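Local coordinates for oxalate-binding protein (Thermotoga maritima, PDB 1O4T), which binds manganese and oxalate as a homodimeric cupin and is a putative oxalate decarboxylase, at residues H73-E76 with G77-E80; P99-A102 with G103-C106. All blocks are in the same frame, centred on the assembly; numbering follows the deposited sequence.

Contact 1. Residues H73-E76 with G77-E80; sequences HKHE and GEFE. With MN (manganese (II) ion), chain C; OXL (oxalate ion), chain D.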
loop_
_atom_site.group_PDB
_atom_site.type_symbol
_atom_site.label_atom_id
_atom_site.label_comp_id
_atom_site.label_asym_id
_atom_site.label_seq_id
_atom_site.Cartn_x
_atom_site.Cartn_y
_atom_site.Cartn_z
ATOM N N HIS A 73 15.559 -12.542 -5.206
ATOM C CA HIS A 73 14.795 -13.759 -5.037
ATOM C C HIS A 73 13.639 -13.758 -6.007
ATOM O O HIS A 73 13.216 -12.713 -6.497
ATOM C CB HIS A 73 14.227 -13.882 -3.625
ATOM C CG HIS A 73 13.337 -12.745 -3.263
ATOM N ND1 HIS A 73 13.818 -11.472 -3.076
ATOM C CD2 HIS A 73 11.992 -12.665 -3.143
ATOM C CE1 HIS A 73 12.808 -10.659 -2.814
ATOM N NE2 HIS A 73 11.692 -11.361 -2.832
ATOM N N LYS A 74 13.122 -14.955 -6.224
ATOM C CA LYS A 74 12.113 -15.247 -7.218
ATOM C C LYS A 74 10.754 -15.452 -6.567
ATOM O O LYS A 74 10.658 -15.990 -5.467
ATOM C CB LYS A 74 12.496 -16.547 -7.926
ATOM C CG LYS A 74 11.592 -16.922 -9.061
ATOM C CD LYS A 74 12.136 -18.116 -9.762
ATOM C CE LYS A 74 11.241 -18.548 -10.908
ATOM N NZ LYS A 74 11.826 -19.770 -11.486
ATOM N N HIS A 75 9.717 -15.037 -7.289
ATOM C CA HIS A 75 8.326 -15.274 -6.929
ATOM C C HIS A 75 7.667 -16.189 -7.961
ATOM O O HIS A 75 7.807 -15.970 -9.146
ATOM C CB HIS A 75 7.613 -13.923 -6.801
ATOM C CG HIS A 75 8.009 -13.162 -5.572
ATOM N ND1 HIS A 75 7.494 -13.465 -4.332
ATOM C CD2 HIS A 75 8.926 -12.181 -5.369
ATOM C CE1 HIS A 75 8.057 -12.692 -3.421
ATOM N NE2 HIS A 75 8.908 -11.878 -4.023
ATOM N N GLU A 76 7.013 -17.255 -7.518
ATOM C CA GLU A 76 6.291 -18.125 -8.440
ATOM C C GLU A 76 4.948 -18.449 -7.849
ATOM O O GLU A 76 4.853 -18.785 -6.667
ATOM C CB GLU A 76 7.066 -19.430 -8.776
ATOM C CG GLU A 76 7.918 -19.961 -7.639
ATOM C CD GLU A 76 8.894 -21.049 -8.047
ATOM O OE1 GLU A 76 8.613 -21.859 -8.985
ATOM O OE2 GLU A 76 9.966 -21.088 -7.388
ATOM N N GLY A 77 3.912 -18.326 -8.672
ATOM C CA GLY A 77 2.567 -18.570 -8.239
ATOM C C GLY A 77 1.993 -17.433 -7.410
ATOM O O GLY A 77 0.986 -17.619 -6.724
ATOM N N GLU A 78 2.619 -16.268 -7.484
ATOM C CA GLU A 78 2.179 -15.070 -6.772
ATOM C C GLU A 78 2.810 -13.859 -7.442
ATOM O O GLU A 78 3.661 -14.009 -8.312
ATOM C CB GLU A 78 2.604 -15.119 -5.297
ATOM C CG GLU A 78 4.105 -15.133 -5.104
ATOM C CD GLU A 78 4.569 -15.658 -3.758
ATOM O OE1 GLU A 78 3.733 -16.201 -3.003
ATOM O OE2 GLU A 78 5.795 -15.521 -3.488
ATOM N N PHE A 79 2.398 -12.662 -7.029
ATOM C CA PHE A 79 3.048 -11.458 -7.489
ATOM C C PHE A 79 3.204 -10.491 -6.334
ATOM O O PHE A 79 2.482 -10.590 -5.345
ATOM C CB PHE A 79 2.334 -10.849 -8.709
ATOM C CG PHE A 79 0.934 -10.365 -8.439
ATOM C CD1 PHE A 79 -0.143 -11.193 -8.648
ATOM C CD2 PHE A 79 0.701 -9.068 -7.995
ATOM C CE1 PHE A 79 -1.419 -10.759 -8.421
ATOM C CE2 PHE A 79 -0.608 -8.635 -7.731
ATOM C CZ PHE A 79 -1.669 -9.502 -7.969
ATOM N N GLU A 80 4.181 -9.601 -6.441
ATOM C CA GLU A 80 4.462 -8.616 -5.394
ATOM C C GLU A 80 4.466 -7.183 -5.889
ATOM O O GLU A 80 4.952 -6.888 -6.969
ATOM C CB GLU A 80 5.802 -8.922 -4.726
ATOM C CG GLU A 80 5.892 -8.343 -3.332
ATOM C CD GLU A 80 7.053 -8.862 -2.531
ATOM O OE1 GLU A 80 7.232 -8.417 -1.385
ATOM O OE2 GLU A 80 7.787 -9.697 -3.042
HETATM MN MN MN C . 9.772 -10.376 -2.979
HETATM C C1 OXL D . 9.979 -9.248 -0.437
HETATM C C2 OXL D . 9.540 -10.611 -0.121
HETATM O O1 OXL D . 9.978 -8.383 0.599
HETATM O O2 OXL D . 9.410 -10.909 1.185
HETATM O O3 OXL D . 10.301 -8.904 -1.593
HETATM O O4 OXL D . 9.258 -11.434 -0.997
HETATM O O HOH W 1 7.308 -17.652 -4.519
#

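Contact 2. Residues P99-A102 with G103-C106; sequences PIKA and GDVC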
loop_
_atom_site.group_PDB
_atom_site.type_symbol
_atom_site.label_atom_id
_atom_site.label_comp_id
_atom_site.label_asym_id
_atom_site.label_seq_id
_atom_site.Cartn_x
_atom_site.Cartn_y
_atom_site.Cartn_z
ATOM N N PRO A 99 16.195 3.339 -10.570
ATOM C CA PRO A 99 16.135 4.142 -9.361
ATOM C C PRO A 99 14.713 4.506 -8.985
ATOM O O PRO A 99 13.914 4.866 -9.851
ATOM C CB PRO A 99 16.938 5.406 -9.679
ATOM C CG PRO A 99 17.298 5.356 -11.127
ATOM C CD PRO A 99 16.832 4.042 -11.691
ATOM N N ILE A 100 14.430 4.400 -7.683
ATOM C CA ILE A 100 13.115 4.617 -7.148
ATOM C C ILE A 100 13.157 5.599 -5.987
ATOM O O ILE A 100 14.230 5.885 -5.405
ATOM C CB ILE A 100 12.398 3.293 -6.782
ATOM C CG1 ILE A 100 13.245 2.315 -5.961
ATOM C CG2 ILE A 100 11.977 2.577 -8.055
ATOM C CD1 ILE A 100 13.340 2.634 -4.515
ATOM N N LYS A 101 11.972 6.147 -5.722
ATOM C CA LYS A 101 11.746 7.105 -4.674
ATOM C C LYS A 101 10.292 7.034 -4.216
ATOM O O LYS A 101 9.428 6.414 -4.872
ATOM C CB LYS A 101 12.076 8.511 -5.162
ATOM C CG LYS A 101 11.276 8.941 -6.371
ATOM C CD LYS A 101 11.678 10.330 -6.800
ATOM C CE LYS A 101 10.522 11.033 -7.493
ATOM N NZ LYS A 101 11.004 12.343 -8.002
ATOM N N ALA A 102 10.047 7.708 -3.090
ATOM C CA ALA A 102 8.717 7.895 -2.553
ATOM C C ALA A 102 7.694 8.147 -3.644
ATOM O O ALA A 102 7.866 9.001 -4.512
ATOM C CB ALA A 102 8.729 9.044 -1.550
ATOM N N GLY A 103 6.615 7.384 -3.594
ATOM C CA GLY A 103 5.541 7.526 -4.566
ATOM C C GLY A 103 5.593 6.492 -5.688
ATOM O O GLY A 103 4.631 6.323 -6.414
ATOM N N ASP A 104 6.723 5.802 -5.836
ATOM C CA ASP A 104 6.858 4.789 -6.893
ATOM C C ASP A 104 6.203 3.463 -6.526
ATOM O O ASP A 104 6.288 2.970 -5.391
ATOM C CB ASP A 104 8.328 4.557 -7.226
ATOM C CG ASP A 104 8.973 5.733 -7.935
ATOM O OD1 ASP A 104 8.300 6.685 -8.434
ATOM O OD2 ASP A 104 10.202 5.795 -8.022
ATOM N N VAL A 105 5.574 2.856 -7.512
ATOM C CA VAL A 105 5.048 1.491 -7.380
ATOM C C VAL A 105 6.015 0.574 -8.112
ATOM O O VAL A 105 6.341 0.838 -9.261
ATOM C CB VAL A 105 3.674 1.375 -8.021
ATOM C CG1 VAL A 105 3.170 -0.075 -8.045
ATOM C CG2 VAL A 105 2.695 2.275 -7.313
ATOM N N CYS A 106 6.460 -0.498 -7.443
ATOM C CA CYS A 106 7.286 -1.539 -8.086
ATOM C C CYS A 106 6.493 -2.808 -8.150
ATOM O O CYS A 106 6.071 -3.305 -7.103
ATOM C CB CYS A 106 8.562 -1.775 -7.291
ATOM S SG CYS A 106 9.462 -0.273 -6.898
HETATM O O HOH W 2 7.940 9.189 -7.068
#

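Contact 1. Residues H73-E76 with G77-E80
His-75 reaches across the turn to two glutamates and the manganese ion. CB lies against the aliphatic part of Glu-78, 4.1 Å from CG of that residue. With CG anti to the carbonyl carbon (chi1 -73°), the ring is laid between the two carboxylates. Its ND1 gives a hydrogen bond to Glu-78 OE2, 2.8 Å away and nearly straight at 167°; the acceptor lies in the ring plane and is met on its anti side, although the carboxylate is turned well away from the plane of the ring. Between the two nitrogens, CE1 meets oxalate O4 at the ring edge, 3.0 Å away, and at the tip NE2 binds manganese at 2.0 Å. CB of Glu-80 lies over one ring face, at some distance.

This is the first conserved motif of the cupin fold, in which two histidines and a glutamate, on strand 69-74, the turn after it and strand 78-86, meet at one metal; His-114 adds the fourth protein ligand. His-73 NE2 binds the ion at 2.2 Å, its ND1 being held by the carbonyl of Gly-71. Glu-80 comes from the far side of the turn: its chain is extended, with CG anti to the backbone N (chi1 -157°), and OE2 meets the metal at 2.1 Å. Oxalate closes the shell as a chelate through O3 and O4, and is hydrogen-bonded also to Tyr-82.

Glu-78 at ND1 and manganese at NE2 together hold the rotation of the His-75 ring, and the carboxylate probably also makes NE2 a stronger electron donor. Glu-78 OE1 forms a salt bridge with Arg-57, while OE2 also accepts a hydrogen bond from a water that in turn takes the backbone N-H of Glu-76.

Contact 2. Residues P99-A102 with G103-C106
Asp-104 reaches back across to the strand the chain has just left and grips its end. Its OD2 accepts a hydrogen bond from the backbone N of Lys-101 at 2.9 Å, the N-H arriving from above the carboxylate plane, 50° out of it. The backbone answers in the other direction: Asp-104 N donates to Lys-101 O, also at 2.9 Å, closing a type II beta turn from Lys-101 to Asp-104. CG of the aspartate stands beside its own backbone N, anti to the carbonyl carbon (chi1 -70°), and this turns the carboxylate toward strand 99-101. The same OD2 lies 3.3 Å from Ile-100 CA and also borders CB and CG2 of that residue. Farther along the two strands, Ile-100 CG2 touches Cys-106 SG at 4.0 Å in a looser apolar contact.

Gly-103 occupies the third position of the turn with a positive phi of 99°, a conformation that suits glycine. The carbonyl of Ala-102 is joined to the carboxylate through a water, which donates to Ala-102 O at 2.6 Å and to Asp-104 OD1 at 2.9 Å.

The turn leads from strand 96-101 of one sheet to strand 104-108 of the other in the cupin double-stranded beta-helix. Beyond this shell, Ile-100 and Cys-106 both pack on Phe-91, and backbone bonds tie Asp-104 to Ile-84 and Cys-106 to Tyr-82. Strand 104-108 pairs antiparallel with a strand of the second subunit, and Arg-22 of that subunit forms a salt bridge with Asp-104 OD1. The two carboxylate oxygens thus divide their work, OD2 bonding to the backbone of the turn and OD1 to the water and the partner arginine; the guanidinium and the N-H donor would be expected to stabilise the ionised form of this buried aspartate.

In the fold
Contact 1 closes along the chain before contact 2 opens, and their centres lie 19 Å apart; the nearest atoms come within about 4 Å without touching. Each is a turn that carries the chain from the four-stranded sheet to the six-stranded one: 73-76 and 99-102 end the outermost strands of the former, while 77-80 and 103-106 enter neighbouring strands of the latter. Both therefore join the two sheets of the double-stranded beta-helix. Contact 1 builds most of the manganese site and meets the second subunit through Phe-79; contact 2 engages that subunit more widely. Between them, Tyr-82 of strand 78-86 binds oxalate and neighbours Glu-80 and Cys-106, so metal site and dimer interface share one sheet.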